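Local atomic coordinates of putative branched chain amino acid ABC transporter, periplasmic amino acid-binding protein (Brucella ovis, PDB entry 4XFK), a protein that probably binds amino acids in the periplasm as a component of an ABC-type amino-acid transport system. Residues H131-P136 / D347-F352; S135-I140 / S385-Q390. The protein carries 1 engineered substitution. One frame throughout, in Å; residues are numbered along the deposited sequence.

Contact 1. Residues H131-P136 / D347-F352; sequences HFRFSP and DHQAKF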
# COMPACT_ATOMS: atom_id res chain seq x y z
N HIS A 131 1.06 -9.62 -13.08
CA HIS A 131 0.81 -8.81 -11.89
C HIS A 131 2.14 -8.51 -11.20
O HIS A 131 3.00 -9.40 -11.05
CB HIS A 131 -0.14 -9.52 -10.92
CG HIS A 131 -0.11 -8.97 -9.52
ND1 HIS A 131 0.71 -9.48 -8.54
CD2 HIS A 131 -0.80 -7.96 -8.93
CE1 HIS A 131 0.54 -8.80 -7.42
NE2 HIS A 131 -0.38 -7.87 -7.63
N PHE A 132 2.29 -7.26 -10.76
CA PHE A 132 3.42 -6.85 -9.94
C PHE A 132 2.89 -6.05 -8.77
O PHE A 132 2.10 -5.11 -8.98
CB PHE A 132 4.38 -5.97 -10.74
CG PHE A 132 5.15 -6.70 -11.79
CD1 PHE A 132 4.60 -6.95 -13.04
CD2 PHE A 132 6.45 -7.13 -11.54
CE1 PHE A 132 5.32 -7.61 -14.01
CE2 PHE A 132 7.18 -7.79 -12.51
CZ PHE A 132 6.61 -8.03 -13.75
N ARG A 133 3.34 -6.37 -7.57
CA ARG A 133 2.97 -5.59 -6.38
C ARG A 133 4.14 -4.73 -5.91
O ARG A 133 5.24 -5.24 -5.66
CB ARG A 133 2.47 -6.48 -5.24
CG ARG A 133 2.37 -5.71 -3.93
CD ARG A 133 1.31 -6.22 -2.98
NE ARG A 133 1.52 -7.60 -2.56
CZ ARG A 133 0.55 -8.34 -2.05
NH1 ARG A 133 0.79 -9.59 -1.68
NH2 ARG A 133 -0.66 -7.83 -1.95
N PHE A 134 3.88 -3.43 -5.79
CA PHE A 134 4.92 -2.46 -5.44
C PHE A 134 4.85 -1.97 -4.00
O PHE A 134 5.72 -1.23 -3.53
CB PHE A 134 4.88 -1.28 -6.42
CG PHE A 134 5.20 -1.68 -7.83
CD1 PHE A 134 6.51 -1.70 -8.28
CD2 PHE A 134 4.19 -2.09 -8.69
CE1 PHE A 134 6.81 -2.06 -9.59
CE2 PHE A 134 4.48 -2.48 -9.99
CZ PHE A 134 5.79 -2.46 -10.44
N SER A 135 3.82 -2.42 -3.30
CA SER A 135 3.53 -1.98 -1.95
C SER A 135 3.85 -3.07 -0.93
O SER A 135 4.20 -4.20 -1.31
CB SER A 135 2.04 -1.64 -1.85
OG SER A 135 1.28 -2.82 -2.02
N PRO A 136 3.73 -2.76 0.37
CA PRO A 136 3.76 -3.86 1.34
C PRO A 136 2.58 -4.81 1.16
O PRO A 136 1.68 -4.61 0.33
CB PRO A 136 3.64 -3.14 2.70
CG PRO A 136 4.17 -1.75 2.42
CD PRO A 136 3.69 -1.44 1.03
N ASP A 347 7.62 -14.06 -7.27
CA ASP A 347 6.23 -13.78 -6.93
C ASP A 347 5.81 -12.37 -7.33
O ASP A 347 4.64 -12.03 -7.24
CB ASP A 347 5.98 -14.01 -5.43
CG ASP A 347 6.88 -13.16 -4.52
OD1 ASP A 347 7.83 -12.50 -5.00
OD2 ASP A 347 6.64 -13.19 -3.30
N HIS A 348 6.76 -11.57 -7.80
CA HIS A 348 6.53 -10.16 -8.11
C HIS A 348 6.06 -9.34 -6.90
O HIS A 348 5.19 -8.47 -7.00
CB HIS A 348 5.61 -9.97 -9.33
CG HIS A 348 6.20 -10.51 -10.59
ND1 HIS A 348 5.49 -10.60 -11.77
CD2 HIS A 348 7.45 -10.97 -10.86
CE1 HIS A 348 6.27 -11.11 -12.71
NE2 HIS A 348 7.46 -11.34 -12.19
N GLN A 349 6.67 -9.64 -5.75
CA GLN A 349 6.61 -8.77 -4.58
C GLN A 349 7.84 -7.87 -4.57
O GLN A 349 8.97 -8.36 -4.63
CB GLN A 349 6.56 -9.62 -3.30
CG GLN A 349 6.65 -8.81 -2.02
CD GLN A 349 5.51 -7.81 -1.89
OE1 GLN A 349 4.33 -8.18 -1.93
NE2 GLN A 349 5.86 -6.54 -1.74
N ALA A 350 7.64 -6.56 -4.52
CA ALA A 350 8.76 -5.63 -4.47
C ALA A 350 9.50 -5.72 -3.13
O ALA A 350 8.91 -6.04 -2.09
CB ALA A 350 8.31 -4.20 -4.73
N LYS A 351 10.81 -5.44 -3.19
CA LYS A 351 11.70 -5.44 -2.04
C LYS A 351 12.11 -4.00 -1.75
O LYS A 351 12.61 -3.31 -2.64
CB LYS A 351 12.94 -6.29 -2.32
CG LYS A 351 13.87 -6.40 -1.13
CD LYS A 351 14.73 -7.64 -1.19
CE LYS A 351 15.88 -7.49 -2.14
NZ LYS A 351 16.76 -8.68 -2.01
N PHE A 352 11.89 -3.55 -0.52
CA PHE A 352 12.11 -2.16 -0.15
C PHE A 352 12.17 -2.05 1.37
O PHE A 352 11.66 -2.93 2.07
CB PHE A 352 10.96 -1.29 -0.69
CG PHE A 352 9.60 -1.87 -0.43
CD1 PHE A 352 9.01 -1.76 0.83
CD2 PHE A 352 8.92 -2.56 -1.42
CE1 PHE A 352 7.80 -2.34 1.10
CE2 PHE A 352 7.69 -3.13 -1.16
CZ PHE A 352 7.12 -3.02 0.11
O HOH W 1 2.35 -11.80 -9.08
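His348 loses the most surface in this contact, and its imidazole is held by Phe132 and His131. The Phe132 ring lies against one imidazole face in an offset stack, with centroids 3.8 Å apart. The planes are only 6° from parallel, and ND1 of His348 sits over the centre of the phenyl ring. At the imidazole edge, His348 ND1 donates to His131 O (2.9 Å). That oxygen lies in the imidazole plane, so stack and bond together fix the turn of the ring. The other nitrogen, NE2, bonds to Glu330.

Arg133 and Gln349 meet at two levels. Their backbones form a single parallel bridge: Arg133 N donates to His348 O (2.9 Å), and Arg133 O accepts from Ala350 N (3.0 Å). Farther out, Arg133 NE donates to Gln349 OE1 (2.9 Å). The oxygen lies somewhat out of the guanidinium plane, though NE is in the carbonyl plane of the amide. The far nitrogens of Arg133 reach Ala117, Ala119 and Thr123. Gln349 is bent at chi2 (60°), which folds its amide back over the backbone. Gln349 NE2 then donates to Ser135 O (2.9 Å) and to Ala350 O (3.1 Å), both in the amide plane, so the amide of Gln349 is held at both its oxygen and its nitrogen.

Phe352 finishes the contact on the Pro136 side. Phe352 CZ comes within 3.4 Å of Ser135 C, and the ring crosses the proline at about a right angle.

All ten touching residues are buried. Strand 131-133 is one of the two outermost strands of a five-stranded parallel sheet, while strand 350-360 runs on into the second sheet. Such a join between two lobes is consistent with the hinge region of a type I periplasmic binding protein.

Contact 2. Residues S135-I140 / S385-Q390; sequences SPNAAI and SIDPVQ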
# COMPACT_ATOMS: atom_id res chain seq x y z
N SER A 135 3.82 -2.42 -3.30
CA SER A 135 3.53 -1.98 -1.95
C SER A 135 3.85 -3.07 -0.93
O SER A 135 4.20 -4.20 -1.31
CB SER A 135 2.04 -1.64 -1.85
OG SER A 135 1.28 -2.82 -2.02
N PRO A 136 3.73 -2.76 0.37
CA PRO A 136 3.76 -3.86 1.34
C PRO A 136 2.58 -4.81 1.16
O PRO A 136 1.68 -4.61 0.33
CB PRO A 136 3.64 -3.14 2.70
CG PRO A 136 4.17 -1.75 2.42
CD PRO A 136 3.69 -1.44 1.03
N ASN A 137 2.61 -5.88 1.94
CA ASN A 137 1.49 -6.79 2.08
C ASN A 137 1.27 -7.03 3.57
O ASN A 137 2.03 -6.51 4.40
CB ASN A 137 1.73 -8.08 1.29
CG ASN A 137 2.96 -8.83 1.76
OD1 ASN A 137 3.14 -9.05 2.96
ND2 ASN A 137 3.82 -9.20 0.82
N ALA A 138 0.25 -7.80 3.93
CA ALA A 138 -0.09 -7.98 5.34
C ALA A 138 1.08 -8.50 6.16
O ALA A 138 1.28 -8.09 7.30
CB ALA A 138 -1.29 -8.91 5.48
N ALA A 139 1.84 -9.42 5.58
CA ALA A 139 2.97 -10.02 6.30
C ALA A 139 4.06 -9.00 6.57
O ALA A 139 4.57 -8.90 7.69
CB ALA A 139 3.52 -11.22 5.53
N ILE A 140 4.41 -8.22 5.56
CA ILE A 140 5.43 -7.20 5.72
C ILE A 140 4.99 -6.14 6.74
O ILE A 140 5.75 -5.77 7.63
CB ILE A 140 5.78 -6.54 4.37
CG1 ILE A 140 6.35 -7.57 3.39
CG2 ILE A 140 6.72 -5.36 4.58
CD1 ILE A 140 6.51 -7.05 1.96
N SER A 385 12.76 -6.70 5.50
CA SER A 385 11.34 -6.37 5.39
C SER A 385 10.52 -7.36 4.56
O SER A 385 9.40 -7.71 4.93
CB SER A 385 11.15 -4.96 4.83
OG SER A 385 11.72 -3.98 5.67
N ILE A 386 11.06 -7.77 3.42
CA ILE A 386 10.28 -8.59 2.50
C ILE A 386 9.92 -9.94 3.13
O ILE A 386 10.73 -10.55 3.83
CB ILE A 386 11.00 -8.76 1.14
CG1 ILE A 386 10.02 -9.27 0.09
CG2 ILE A 386 12.27 -9.66 1.26
CD1 ILE A 386 10.56 -9.25 -1.33
N ASP A 387 8.69 -10.39 2.90
CA ASP A 387 8.23 -11.65 3.46
C ASP A 387 8.77 -12.81 2.63
O ASP A 387 9.16 -12.62 1.49
CB ASP A 387 6.68 -11.68 3.54
CG ASP A 387 6.00 -11.43 2.19
OD1 ASP A 387 6.38 -10.48 1.47
OD2 ASP A 387 5.04 -12.17 1.87
N PRO A 388 8.80 -14.02 3.21
CA PRO A 388 9.26 -15.17 2.43
C PRO A 388 8.30 -15.43 1.28
O PRO A 388 7.13 -15.08 1.36
CB PRO A 388 9.19 -16.32 3.43
CG PRO A 388 9.21 -15.68 4.77
CD PRO A 388 8.52 -14.36 4.61
N VAL A 389 8.80 -16.03 0.20
CA VAL A 389 7.93 -16.43 -0.89
C VAL A 389 6.90 -17.41 -0.33
O VAL A 389 7.23 -18.36 0.38
CB VAL A 389 8.73 -17.07 -2.03
CG1 VAL A 389 7.80 -17.61 -3.10
CG2 VAL A 389 9.68 -16.05 -2.64
N GLN A 390 5.63 -17.13 -0.60
CA GLN A 390 4.55 -17.92 -0.02
C GLN A 390 4.53 -19.32 -0.59
O GLN A 390 4.82 -19.53 -1.77
CB GLN A 390 3.21 -17.24 -0.25
CG GLN A 390 3.04 -15.92 0.48
CD GLN A 390 1.74 -15.26 0.13
OE1 GLN A 390 0.66 -15.79 0.41
NE2 GLN A 390 1.82 -14.10 -0.50
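Asn137 and Asp387 each carry CG between the backbone N and the carbonyl carbon (chi1 60° and 56°), which helps point the two groups at each other. The two side chains come from opposite directions. Asn137 ND2 donates to Asp387 OD1 over 2.9 Å, almost straight at 174°. The acceptor lies in the amide plane, but the nitrogen stands above the carboxylate plane. The two flat groups are thus steeply turned against each other. Gln349 OE1 is a second, weak partner of ND2.

The other end of the same amide serves the helix. Asn137 stands at the N-cap position of helix 138-152, and Asn137 OD1 accepts from Ile140 N (3.0 Å), a capping bond. One amide therefore caps the helix with its oxygen and ties it to segment 385-390 with its nitrogen. The carboxylate of Asp387 lies near this helix start, where its negative charge would probably be favourable.

Carbon contacts flank the polar pair. Ala139 CB packs on Asp387 CB at 3.8 Å. Ile140 lays its CG1 and CD1 against two oxygens. Its side chain crosses Asp387 at about a right angle, with Ile140 CD1 3.5 Å from Asp387 OD1. Ile140 CG1 lies 3.4 Å from Ser385 O, an oxygen that accepts a hydrogen bond from Lys143 about one turn along the helix. Beyond the carboxylate, the backbone oxygen of Asp387 accepts from Arg344.

The two contacts start from the same part of the chain and share Ser135 and Pro136. Their centres are about 8 Å apart. Contact 1 ties strand 131-133 and the turn after it to segment 347-352; contact 2 ties the start of the following helix to segment 385-390. They also touch directly. Gln349 OE1 and Asn137 ND2 are 3.0 Å apart, probably a weak hydrogen bond, and Phe352 O packs on Ser385 CB at 3.5 Å. A bound sodium ion lies about 6 Å from the Ser135 side chain, and contact 2 lies farther from a sodium. Tyr31, Gly85 and Gly116 form a sodium site in this structure.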